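Local coordinates for ABC transporter, solute-binding protein (Staphylococcus aureus, PDB 6LKK) that binds alpha-D-glucose 6-phosphate and serves as the sugar-phosphate sensor that feeds a two-component signalling system, at residues L13-P16 against F21-Q24; D75-Q80 against Y236-S241; R115-L120 against R145-M150; K172-V177 against E189-T194. All coordinates share one frame; numbering follows the deposited sequence.

Contact 1: residues L13-P16 against F21-Q24; sequences LIRP and FEKQ
R15 and E22 sit seven residues apart on helix 11-25, and two helical turns bring their CA atoms about 10.3 Å from each other on the same side. The helix is the connecting arm of a beta-alpha-beta unit, between the parallel strands 2-7 and 28-33. It is kinked at P16, whose ring nitrogen has no hydrogen to give to the turn before.

The contact is an i to i+7 salt bridge. R15 starts out away from E22. Its CG is anti to the backbone N (chi1 -170°), and bends at chi2 and chi3 then bring the guanidinium round toward E22. E22 points toward R15 from the start and runs extended beyond CG. The two side chains meet at about a right angle. Their flat ends are strongly turned against each other, with planes 62° apart. This is not the flat, two-pronged pairing of a guanidinium and a carboxylate. One nitrogen meets one oxygen, and the hydrogen bond within the salt bridge is weak.

Both ends have firmer partners on the neighbouring strand. R15 NH1 bonds to the backbone O of I29. E22 OE2 takes the backbone N of I29 and also pairs with K28 NZ. Both side chains therefore bond to the backbone of I29, which ties the helix surface to strand 28-33. Little surface is buried between the two segments. The closest atoms are R15 NH2 and E22 OE2, at 3.1 Å, while E22 OE1 stays 4.1 Å from R15 NH2.

Contact 2: residues D75-Q80 against Y236-S241; sequences DTSVTQ and YLTSRS
T238 meets D75 and S77 through its hydroxyl, where the chain leaves helix 230-237. The tight part of the contact is a small cluster of oxygens. T238 OG1 lies 3.4 Å from S77 OG and 3.6 Å from D75 OD2. The D75 and T238 side chains run past each other in opposite directions. The T238 hydroxyl is hydrogen-bonded within its own helix, to the backbone O of V234 and of Q235.

D75 OD2 is gripped twice from within its own loop. S77 N reaches D75 OD2 at 2.8 Å, with a fairly straight bond of 159°. S77 OG donates to D75 OD2 at 2.6 Å. The two donors come from opposite faces of the carboxylate plane, which holds the group in place. S77 OG stands between its backbone N and carbonyl carbon (chi1 69°), and that position folds the hydroxyl back onto D75.

On the other, looser side the link is indirect, through one water. This water donates to S77 OG at 2.9 Å and to T238 O at 3.0 Å. R256 NH1 bonds to that same carbonyl. Further along, S239 turns away from the loop. S239 OG donates to Y236 O at 2.8 Å and makes a weak bond to V242 N.

The pieces are familiar ones. D75 forms an Asx turn leading into a 3-10 segment, and S239 is the N-cap of helix 240-250, so the loop packs against the junction between two helices.

Contact 3: residues R115-L120 against R145-M150; sequences RGYQDL and RAIYSM
Y117 carries this contact, its side chain meeting the helical residues A146, I147 and M150. The CA atoms of Y117 and I147 are 7.3 Å apart, the closest backbone approach. Y117 CG is anti to its carbonyl carbon (chi1 -70°), which sends the ring toward helix 138-151.

The aromatic contacts come first. I147 CG1 makes a CH-pi contact over one face of the ring, 3.9 Å from the centroid of the Y117 ring and 19° off its normal. I147 CG1 is shifted toward the rim and lies closest to Y117 CD1, at 3.7 Å. M150 SD makes an oblique Met-aromatic contact, 5.4 Å from the Y117 ring centroid and 60° off its normal, and is nearer to Y117 CB, at 4.2 Å.

The apolar touch of A146 is at the phenol end, where A146 CB lies 4.0 Å from Y117 CZ. A146 CB also approaches Y117 OH closely, at 3.4 Å.

Polar bonds hold the tyrosine from outside the two segments. The hydroxyl is bonded to H143 ND1, one turn earlier on the same helix. The backbone N atoms of Y117 and Q118 bond to the carboxylate of E209. Within the loop, D119 OD2 accepts from R115 N at 2.7 Å.

Helix 138-151 begins with T138 and T139, which bind glucose 6-phosphate. Dispersion and weak CH-pi contact on the ring, with a directed bond at its hydroxyl, thus fix how the tyrosine lies against a helix that begins at the ligand.

Contact 4: residues K172-V177 against E189-T194; sequences KVIEDV and EQDART
I174 reaches from helix 170-178 to D191 and A192 on helix 189-197, where the CA atoms of I174 and A192 come within 6.3 Å. The two helices flank strand 184-188 in the chain and meet at these residues.

From CB, which points toward the other helix, the I174 side chain splits in two. The CG2 methyl goes to D191. I174 CG2 is 3.5 Å from D191 OD2 and nearly as close to D191 CG and OD1. Being almost equally far from all three, it stands over the flat side of the carboxylate. The other branch passes the backbone. I174 CG1 is anti to its own N (chi1 -178°) and lies 3.7 Å from the carbonyl O of D191. A bend at chi2 (59°) then sets the tip, I174 CD1, at 4.0 Å from A192 CA. V103, V202 and W195 also touch the I174 side chain.

The acid is buried, and its carboxylate also has a polar partner. D191 OD2 is hydrogen-bonded to S171 OG. S171 follows T170, which binds the sugar phosphate, and the D191 side chain is about 4 Å from that of T170 and about 6 Å from the ligand.

The chemistry is therefore mixed: a hydrocarbon branch covers one face of an aspartate while a serine hydroxyl meets its oxygen, which probably steadies the acid beside the start of helix 170-178, next to T170.

All four contacts lie in one solute-binding protein of the PBP clan, whose two lobes hold the ligand between them. Contact 1, on helix 11-25, and contact 2 are about 16 Å apart between centres and touch where F21 packs against Y236. Contact 3, on helix 138-151, and contact 4, between helices 170-178 and 189-197, belong to the other lobe, about 19 Å apart between centres. Contact 1 closes first along the chain. Contact 2 joins distant parts of the sequence, and contacts 3 and 4 follow one another inside its loop. Contacts 1 and 4 touch as well, where L13 CD1 is 3.9 Å from Q190 OE1, consistent with the lobes approaching each other beside the bound sugar phosphate.

Contact 1: residues L13-P16 against F21-Q24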
loop_
_atom_site.group_PDB
_atom_site.type_symbol
_atom_site.label_atom_id
_atom_site.label_comp_id
_atom_site.label_asym_id
_atom_site.label_seq_id
_atom_site.Cartn_x
_atom_site.Cartn_y
_atom_site.Cartn_z
ATOM N N LEU A 13 -4.025 10.100 5.698
ATOM C CA LEU A 13 -2.587 9.886 5.810
ATOM C C LEU A 13 -1.794 11.001 5.137
ATOM O O LEU A 13 -0.746 11.412 5.650
ATOM C CB LEU A 13 -2.199 8.533 5.206
ATOM C CG LEU A 13 -0.702 8.200 5.242
ATOM C CD1 LEU A 13 -0.221 8.021 6.671
ATOM C CD2 LEU A 13 -0.400 6.963 4.416
ATOM N N ILE A 14 -2.260 11.494 3.988
ATOM C CA ILE A 14 -1.458 12.384 3.161
ATOM C C ILE A 14 -1.995 13.813 3.102
ATOM O O ILE A 14 -1.212 14.736 2.847
ATOM C CB ILE A 14 -1.291 11.827 1.731
ATOM C CG1 ILE A 14 -2.650 11.624 1.055
ATOM C CG2 ILE A 14 -0.506 10.520 1.764
ATOM C CD1 ILE A 14 -2.546 11.338 -0.434
ATOM N N ARG A 15 -3.290 14.026 3.321
ATOM C CA ARG A 15 -3.809 15.391 3.253
ATOM C C ARG A 15 -3.126 16.317 4.251
ATOM O O ARG A 15 -2.790 17.451 3.864
ATOM C CB ARG A 15 -5.329 15.376 3.458
ATOM C CG ARG A 15 -6.019 16.708 3.180
ATOM C CD ARG A 15 -5.871 17.130 1.729
ATOM N NE ARG A 15 -4.750 18.043 1.535
ATOM C CZ ARG A 15 -4.464 18.642 0.383
ATOM N NH1 ARG A 15 -5.210 18.425 -0.692
ATOM N NH2 ARG A 15 -3.425 19.463 0.303
ATOM N N PRO A 16 -2.878 15.925 5.503
ATOM C CA PRO A 16 -2.201 16.855 6.424
ATOM C C PRO A 16 -0.797 17.247 5.985
ATOM O O PRO A 16 -0.486 18.444 5.945
ATOM C CB PRO A 16 -2.198 16.084 7.750
ATOM C CG PRO A 16 -3.346 15.153 7.642
ATOM C CD PRO A 16 -3.367 14.727 6.207
ATOM N N PHE A 21 2.945 21.184 3.219
ATOM C CA PHE A 21 3.706 21.592 2.042
ATOM C C PHE A 21 3.108 22.846 1.419
ATOM O O PHE A 21 3.842 23.758 1.023
ATOM C CB PHE A 21 3.760 20.455 1.021
ATOM C CG PHE A 21 4.590 20.774 -0.192
ATOM C CD1 PHE A 21 5.951 20.526 -0.199
ATOM C CD2 PHE A 21 4.011 21.331 -1.320
ATOM C CE1 PHE A 21 6.717 20.820 -1.314
ATOM C CE2 PHE A 21 4.771 21.625 -2.435
ATOM C CZ PHE A 21 6.126 21.370 -2.431
ATOM N N GLU A 22 1.777 22.905 1.318
ATOM C CA GLU A 22 1.116 24.136 0.899
ATOM C C GLU A 22 1.542 25.302 1.781
ATOM O O GLU A 22 1.853 26.394 1.291
ATOM C CB GLU A 22 -0.406 23.967 0.958
ATOM C CG GLU A 22 -0.986 22.865 0.084
ATOM C CD GLU A 22 -2.497 22.915 0.019
ATOM O OE1 GLU A 22 -3.102 23.555 0.904
ATOM O OE2 GLU A 22 -3.079 22.321 -0.911
ATOM N N LYS A 23 1.560 25.079 3.096
ATOM C CA LYS A 23 1.860 26.145 4.045
ATOM C C LYS A 23 3.312 26.593 3.953
ATOM O O LYS A 23 3.613 27.770 4.183
ATOM C CB LYS A 23 1.524 25.662 5.457
ATOM C CG LYS A 23 1.885 26.609 6.588
ATOM C CD LYS A 23 1.451 26.014 7.923
ATOM C CE LYS A 23 2.160 26.663 9.099
ATOM N NZ LYS A 23 1.854 28.113 9.222
ATOM N N GLN A 24 4.223 25.680 3.619
ATOM C CA GLN A 24 5.641 26.009 3.545
ATOM C C GLN A 24 6.036 26.568 2.183
ATOM O O GLN A 24 6.820 27.520 2.111
ATOM C CB GLN A 24 6.481 24.767 3.860
ATOM C CG GLN A 24 7.977 24.931 3.612
ATOM C CD GLN A 24 8.760 23.674 3.935
ATOM O OE1 GLN A 24 8.732 23.182 5.063
ATOM N NE2 GLN A 24 9.459 23.142 2.937
#

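Contact 2: residues D75-Q80 against Y236-S241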
loop_
_atom_site.group_PDB
_atom_site.type_symbol
_atom_site.label_atom_id
_atom_site.label_comp_id
_atom_site.label_asym_id
_atom_site.label_seq_id
_atom_site.Cartn_x
_atom_site.Cartn_y
_atom_site.Cartn_z
ATOM N N ASP A 75 14.939 10.858 -6.260
ATOM C CA ASP A 75 15.457 11.880 -5.367
ATOM C C ASP A 75 16.861 11.511 -4.905
ATOM O O ASP A 75 17.191 10.337 -4.724
ATOM C CB ASP A 75 14.533 12.047 -4.161
ATOM C CG ASP A 75 14.882 13.259 -3.324
ATOM O OD1 ASP A 75 14.439 14.373 -3.677
ATOM O OD2 ASP A 75 15.613 13.101 -2.323
ATOM N N THR A 76 17.697 12.534 -4.715
ATOM C CA THR A 76 19.066 12.290 -4.272
ATOM C C THR A 76 19.105 11.542 -2.944
ATOM O O THR A 76 20.050 10.789 -2.687
ATOM C CB THR A 76 19.822 13.613 -4.155
ATOM O OG1 THR A 76 19.787 14.298 -5.413
ATOM C CG2 THR A 76 21.276 13.376 -3.751
ATOM N N SER A 77 18.086 11.722 -2.098
ATOM C CA SER A 77 18.107 11.156 -0.756
ATOM C C SER A 77 17.923 9.646 -0.744
ATOM O O SER A 77 17.830 9.072 0.345
ATOM C CB SER A 77 17.028 11.808 0.110
ATOM O OG SER A 77 15.730 11.431 -0.307
ATOM N N VAL A 78 17.859 8.983 -1.904
ATOM C CA VAL A 78 17.887 7.524 -1.891
ATOM C C VAL A 78 19.126 7.039 -1.154
ATOM O O VAL A 78 19.130 5.946 -0.574
ATOM C CB VAL A 78 17.815 6.953 -3.323
ATOM C CG1 VAL A 78 16.457 7.253 -3.949
ATOM C CG2 VAL A 78 18.947 7.489 -4.190
ATOM N N THR A 79 20.188 7.851 -1.148
ATOM C CA THR A 79 21.406 7.510 -0.420
ATOM C C THR A 79 21.141 7.288 1.065
ATOM O O THR A 79 21.861 6.520 1.713
ATOM C CB THR A 79 22.445 8.619 -0.606
ATOM O OG1 THR A 79 22.729 8.782 -2.001
ATOM C CG2 THR A 79 23.739 8.293 0.134
ATOM N N GLN A 80 20.130 7.953 1.625
ATOM C CA GLN A 80 19.824 7.860 3.046
ATOM C C GLN A 80 18.779 6.798 3.357
ATOM O O GLN A 80 18.329 6.710 4.504
ATOM C CB GLN A 80 19.338 9.212 3.576
ATOM C CG GLN A 80 20.447 10.178 3.955
ATOM C CD GLN A 80 21.202 10.702 2.754
ATOM O OE1 GLN A 80 22.407 10.481 2.618
ATOM N NE2 GLN A 80 20.502 11.414 1.878
ATOM N N TYR A 236 10.549 16.867 -0.323
ATOM C CA TYR A 236 9.844 17.066 0.938
ATOM C C TYR A 236 9.318 15.744 1.490
ATOM O O TYR A 236 9.549 15.405 2.658
ATOM C CB TYR A 236 8.710 18.067 0.708
ATOM C CG TYR A 236 7.796 18.334 1.876
ATOM C CD1 TYR A 236 8.090 19.322 2.804
ATOM C CD2 TYR A 236 6.610 17.630 2.022
ATOM C CE1 TYR A 236 7.240 19.581 3.862
ATOM C CE2 TYR A 236 5.755 17.883 3.076
ATOM C CZ TYR A 236 6.074 18.857 3.989
ATOM O OH TYR A 236 5.222 19.109 5.039
ATOM N N LEU A 237 8.620 14.974 0.655
ATOM C CA LEU A 237 7.986 13.746 1.121
ATOM C C LEU A 237 9.005 12.699 1.552
ATOM O O LEU A 237 8.696 11.850 2.397
ATOM C CB LEU A 237 7.080 13.182 0.027
ATOM C CG LEU A 237 5.830 14.009 -0.282
ATOM C CD1 LEU A 237 5.156 13.499 -1.541
ATOM C CD2 LEU A 237 4.859 13.981 0.883
ATOM N N THR A 238 10.214 12.735 0.992
ATOM C CA THR A 238 11.253 11.769 1.321
ATOM C C THR A 238 12.287 12.329 2.287
ATOM O O THR A 238 13.297 11.667 2.546
ATOM C CB THR A 238 11.943 11.280 0.045
ATOM O OG1 THR A 238 12.522 12.391 -0.652
ATOM C CG2 THR A 238 10.945 10.584 -0.865
ATOM N N SER A 239 12.052 13.520 2.834
ATOM C CA SER A 239 13.000 14.157 3.732
ATOM C C SER A 239 12.914 13.553 5.132
ATOM O O SER A 239 11.918 12.934 5.514
ATOM C CB SER A 239 12.746 15.663 3.802
ATOM O OG SER A 239 11.541 15.947 4.491
ATOM N N ARG A 240 13.980 13.758 5.908
ATOM C CA ARG A 240 14.028 13.204 7.257
ATOM C C ARG A 240 12.917 13.776 8.131
ATOM O O ARG A 240 12.200 13.029 8.806
ATOM C CB ARG A 240 15.396 13.470 7.892
ATOM C CG ARG A 240 15.574 12.787 9.253
ATOM C CD ARG A 240 16.722 13.377 10.063
ATOM N NE ARG A 240 16.590 14.823 10.212
ATOM C CZ ARG A 240 15.697 15.423 10.994
ATOM N NH1 ARG A 240 14.838 14.709 11.713
ATOM N NH2 ARG A 240 15.657 16.746 11.052
ATOM N N SER A 241 12.761 15.102 8.143
ATOM C CA SER A 241 11.813 15.702 9.079
ATOM C C SER A 241 10.383 15.294 8.751
ATOM O O SER A 241 9.583 15.040 9.658
ATOM C CB SER A 241 11.956 17.225 9.085
ATOM O OG SER A 241 11.605 17.788 7.835
HETATM O O HOH W 1 14.605 9.306 1.347
#

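Contact 3: residues R115-L120 against R145-M150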
loop_
_atom_site.group_PDB
_atom_site.type_symbol
_atom_site.label_atom_id
_atom_site.label_comp_id
_atom_site.label_asym_id
_atom_site.label_seq_id
_atom_site.Cartn_x
_atom_site.Cartn_y
_atom_site.Cartn_z
ATOM N N ARG A 115 -4.488 -16.726 12.955
ATOM C CA ARG A 115 -3.082 -16.358 13.017
ATOM C C ARG A 115 -2.480 -16.051 11.654
ATOM O O ARG A 115 -1.366 -15.516 11.596
ATOM C CB ARG A 115 -2.261 -17.485 13.665
ATOM C CG ARG A 115 -2.326 -17.538 15.184
ATOM C CD ARG A 115 -3.673 -18.024 15.694
ATOM N NE ARG A 115 -3.674 -18.137 17.151
ATOM C CZ ARG A 115 -3.332 -19.229 17.832
ATOM N NH1 ARG A 115 -3.363 -19.213 19.156
ATOM N NH2 ARG A 115 -2.968 -20.337 17.201
ATOM N N GLY A 116 -3.172 -16.369 10.569
ATOM C CA GLY A 116 -2.598 -16.199 9.251
ATOM C C GLY A 116 -3.535 -16.702 8.176
ATOM O O GLY A 116 -4.735 -16.864 8.403
ATOM N N TYR A 117 -2.961 -16.958 6.997
ATOM C CA TYR A 117 -3.773 -17.290 5.829
ATOM C C TYR A 117 -4.447 -18.650 5.972
ATOM O O TYR A 117 -5.608 -18.813 5.578
ATOM C CB TYR A 117 -2.916 -17.258 4.566
ATOM C CG TYR A 117 -2.474 -15.874 4.163
ATOM C CD1 TYR A 117 -3.391 -14.925 3.732
ATOM C CD2 TYR A 117 -1.133 -15.520 4.200
ATOM C CE1 TYR A 117 -2.980 -13.659 3.359
ATOM C CE2 TYR A 117 -0.719 -14.263 3.830
ATOM C CZ TYR A 117 -1.643 -13.337 3.412
ATOM O OH TYR A 117 -1.217 -12.087 3.045
ATOM N N GLN A 118 -3.739 -19.644 6.512
ATOM C CA GLN A 118 -4.330 -20.973 6.643
ATOM C C GLN A 118 -5.575 -20.938 7.518
ATOM O O GLN A 118 -6.573 -21.607 7.222
ATOM C CB GLN A 118 -3.307 -21.954 7.212
ATOM C CG GLN A 118 -2.164 -22.263 6.266
ATOM C CD GLN A 118 -1.362 -23.477 6.695
ATOM O OE1 GLN A 118 -1.819 -24.283 7.507
ATOM N NE2 GLN A 118 -0.155 -23.611 6.153
ATOM N N ASP A 119 -5.539 -20.157 8.599
ATOM C CA ASP A 119 -6.684 -20.075 9.500
ATOM C C ASP A 119 -7.899 -19.452 8.826
ATOM O O ASP A 119 -9.032 -19.710 9.246
ATOM C CB ASP A 119 -6.316 -19.269 10.744
ATOM C CG ASP A 119 -5.361 -20.007 11.656
ATOM O OD1 ASP A 119 -5.098 -21.205 11.413
ATOM O OD2 ASP A 119 -4.872 -19.383 12.619
ATOM N N LEU A 120 -7.694 -18.625 7.800
ATOM C CA LEU A 120 -8.831 -18.031 7.106
ATOM C C LEU A 120 -9.661 -19.077 6.375
ATOM O O LEU A 120 -10.819 -18.805 6.037
ATOM C CB LEU A 120 -8.349 -16.963 6.124
ATOM C CG LEU A 120 -7.716 -15.708 6.732
ATOM C CD1 LEU A 120 -7.245 -14.780 5.626
ATOM C CD2 LEU A 120 -8.687 -14.980 7.653
ATOM N N ARG A 145 -0.167 -12.447 -4.131
ATOM C CA ARG A 145 1.234 -12.848 -4.214
ATOM C C ARG A 145 1.696 -13.500 -2.914
ATOM O O ARG A 145 2.443 -14.486 -2.937
ATOM C CB ARG A 145 2.117 -11.644 -4.546
ATOM C CG ARG A 145 1.988 -11.140 -5.975
ATOM C CD ARG A 145 3.338 -10.721 -6.540
ATOM N NE ARG A 145 4.198 -11.875 -6.797
ATOM C CZ ARG A 145 5.425 -11.801 -7.303
ATOM N NH1 ARG A 145 5.956 -10.626 -7.615
ATOM N NH2 ARG A 145 6.127 -12.909 -7.498
ATOM N N ALA A 146 1.264 -12.966 -1.769
ATOM C CA ALA A 146 1.650 -13.555 -0.490
ATOM C C ALA A 146 1.135 -14.983 -0.365
ATOM O O ALA A 146 1.856 -15.875 0.097
ATOM C CB ALA A 146 1.130 -12.700 0.664
ATOM N N ILE A 147 -0.111 -15.218 -0.776
ATOM C CA ILE A 147 -0.680 -16.560 -0.705
ATOM C C ILE A 147 0.031 -17.490 -1.680
ATOM O O ILE A 147 0.341 -18.641 -1.347
ATOM C CB ILE A 147 -2.196 -16.494 -0.965
ATOM C CG1 ILE A 147 -2.881 -15.739 0.179
ATOM C CG2 ILE A 147 -2.793 -17.893 -1.120
ATOM C CD1 ILE A 147 -4.343 -15.456 -0.047
ATOM N N TYR A 148 0.306 -17.012 -2.895
ATOM C CA TYR A 148 1.032 -17.834 -3.855
ATOM C C TYR A 148 2.434 -18.155 -3.355
ATOM O O TYR A 148 2.954 -19.249 -3.604
ATOM C CB TYR A 148 1.110 -17.129 -5.208
ATOM C CG TYR A 148 1.868 -17.932 -6.240
ATOM C CD1 TYR A 148 1.272 -19.008 -6.880
ATOM C CD2 TYR A 148 3.181 -17.624 -6.560
ATOM C CE1 TYR A 148 1.961 -19.752 -7.817
ATOM C CE2 TYR A 148 3.881 -18.364 -7.499
ATOM C CZ TYR A 148 3.264 -19.426 -8.123
ATOM O OH TYR A 148 3.947 -20.169 -9.058
ATOM N N SER A 149 3.062 -17.217 -2.647
ATOM C CA SER A 149 4.445 -17.410 -2.229
ATOM C C SER A 149 4.596 -18.510 -1.188
ATOM O O SER A 149 5.699 -19.041 -1.033
ATOM C CB SER A 149 5.017 -16.104 -1.673
ATOM O OG SER A 149 4.578 -15.882 -0.344
ATOM N N MET A 150 3.525 -18.865 -0.474
ATOM C CA MET A 150 3.637 -19.867 0.584
ATOM C C MET A 150 4.261 -21.151 0.054
ATOM O O MET A 150 5.258 -21.646 0.594
ATOM C CB MET A 150 2.259 -20.160 1.183
ATOM C CG MET A 150 1.634 -18.992 1.930
ATOM S SD MET A 150 0.146 -19.464 2.836
ATOM C CE MET A 150 -0.904 -20.033 1.502
#

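Contact 4: residues K172-V177 against E189-T194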
loop_
_atom_site.group_PDB
_atom_site.type_symbol
_atom_site.label_atom_id
_atom_site.label_comp_id
_atom_site.label_asym_id
_atom_site.label_seq_id
_atom_site.Cartn_x
_atom_site.Cartn_y
_atom_site.Cartn_z
ATOM N N LYS A 172 -12.965 -0.553 1.410
ATOM C CA LYS A 172 -14.225 -1.179 1.793
ATOM C C LYS A 172 -13.987 -2.415 2.651
ATOM O O LYS A 172 -14.845 -2.778 3.464
ATOM C CB LYS A 172 -15.039 -1.545 0.552
ATOM C CG LYS A 172 -16.485 -1.936 0.843
ATOM C CD LYS A 172 -17.291 -0.746 1.340
ATOM C CE LYS A 172 -18.765 -1.084 1.495
ATOM N NZ LYS A 172 -19.535 0.072 2.036
ATOM N N VAL A 173 -12.827 -3.062 2.499
ATOM C CA VAL A 173 -12.527 -4.248 3.296
ATOM C C VAL A 173 -12.462 -3.892 4.776
ATOM O O VAL A 173 -13.156 -4.491 5.605
ATOM C CB VAL A 173 -11.218 -4.905 2.817
ATOM C CG1 VAL A 173 -10.864 -6.092 3.701
ATOM C CG2 VAL A 173 -11.341 -5.348 1.361
ATOM N N ILE A 174 -11.623 -2.919 5.136
ATOM C CA ILE A 174 -11.495 -2.571 6.548
ATOM C C ILE A 174 -12.798 -1.982 7.071
ATOM O O ILE A 174 -13.202 -2.254 8.207
ATOM C CB ILE A 174 -10.312 -1.613 6.783
ATOM C CG1 ILE A 174 -10.162 -1.302 8.278
ATOM C CG2 ILE A 174 -10.496 -0.312 6.012
ATOM C CD1 ILE A 174 -9.919 -2.516 9.158
ATOM N N GLU A 175 -13.483 -1.172 6.258
ATOM C CA GLU A 175 -14.743 -0.591 6.706
ATOM C C GLU A 175 -15.737 -1.680 7.086
ATOM O O GLU A 175 -16.345 -1.637 8.161
ATOM C CB GLU A 175 -15.339 0.313 5.623
ATOM C CG GLU A 175 -16.674 0.928 6.043
ATOM C CD GLU A 175 -17.301 1.811 4.986
ATOM O OE1 GLU A 175 -16.733 1.937 3.881
ATOM O OE2 GLU A 175 -18.377 2.383 5.269
ATOM N N ASP A 176 -15.912 -2.672 6.212
ATOM C CA ASP A 176 -16.929 -3.690 6.448
ATOM C C ASP A 176 -16.506 -4.673 7.532
ATOM O O ASP A 176 -17.360 -5.190 8.258
ATOM C CB ASP A 176 -17.246 -4.422 5.143
ATOM C CG ASP A 176 -18.105 -3.592 4.207
ATOM O OD1 ASP A 176 -18.574 -2.512 4.626
ATOM O OD2 ASP A 176 -18.312 -4.017 3.051
ATOM N N VAL A 177 -15.206 -4.949 7.663
ATOM C CA VAL A 177 -14.739 -5.740 8.799
ATOM C C VAL A 177 -14.957 -4.970 10.093
ATOM O O VAL A 177 -15.502 -5.501 11.068
ATOM C CB VAL A 177 -13.259 -6.128 8.621
ATOM C CG1 VAL A 177 -12.716 -6.775 9.889
ATOM C CG2 VAL A 177 -13.095 -7.082 7.452
ATOM N N GLU A 189 -1.508 -2.060 6.749
ATOM C CA GLU A 189 -1.284 -1.653 8.132
ATOM C C GLU A 189 -1.937 -0.311 8.452
ATOM O O GLU A 189 -2.604 -0.167 9.484
ATOM C CB GLU A 189 0.216 -1.602 8.404
ATOM C CG GLU A 189 0.578 -1.446 9.862
ATOM C CD GLU A 189 2.058 -1.617 10.095
ATOM O OE1 GLU A 189 2.834 -0.746 9.645
ATOM O OE2 GLU A 189 2.451 -2.631 10.709
ATOM N N GLN A 190 -1.732 0.699 7.602
ATOM C CA GLN A 190 -2.224 2.038 7.931
ATOM C C GLN A 190 -3.748 2.096 7.926
ATOM O O GLN A 190 -4.350 2.786 8.757
ATOM C CB GLN A 190 -1.650 3.072 6.957
ATOM C CG GLN A 190 -0.303 3.622 7.369
ATOM C CD GLN A 190 -0.335 4.235 8.752
ATOM O OE1 GLN A 190 -1.189 5.071 9.052
ATOM N NE2 GLN A 190 0.577 3.800 9.614
ATOM N N ASP A 191 -4.389 1.389 6.996
ATOM C CA ASP A 191 -5.847 1.378 6.951
ATOM C C ASP A 191 -6.425 0.675 8.173
ATOM O O ASP A 191 -7.407 1.142 8.764
ATOM C CB ASP A 191 -6.303 0.705 5.659
ATOM C CG ASP A 191 -7.512 1.378 5.030
ATOM O OD1 ASP A 191 -8.036 2.362 5.597
ATOM O OD2 ASP A 191 -7.935 0.914 3.950
ATOM N N ALA A 192 -5.817 -0.441 8.574
ATOM C CA ALA A 192 -6.242 -1.117 9.791
ATOM C C ALA A 192 -6.057 -0.220 11.008
ATOM O O ALA A 192 -6.937 -0.139 11.874
ATOM C CB ALA A 192 -5.457 -2.415 9.957
ATOM N N ARG A 193 -4.918 0.471 11.087
ATOM C CA ARG A 193 -4.655 1.336 12.232
ATOM C C ARG A 193 -5.694 2.442 12.339
ATOM O O ARG A 193 -6.147 2.770 13.441
ATOM C CB ARG A 193 -3.254 1.936 12.121
ATOM C CG ARG A 193 -2.893 2.883 13.257
ATOM C CD ARG A 193 -1.505 3.466 13.065
ATOM N NE ARG A 193 -1.154 4.406 14.125
ATOM C CZ ARG A 193 -1.580 5.664 14.189
ATOM N NH1 ARG A 193 -2.390 6.150 13.258
ATOM N NH2 ARG A 193 -1.197 6.440 15.193
ATOM N N THR A 194 -6.073 3.040 11.207
ATOM C CA THR A 194 -7.039 4.133 11.220
ATOM C C THR A 194 -8.326 3.722 11.920
ATOM O O THR A 194 -8.856 4.458 12.760
ATOM C CB THR A 194 -7.334 4.582 9.788
ATOM O OG1 THR A 194 -6.146 5.130 9.205
ATOM C CG2 THR A 194 -8.441 5.632 9.754
#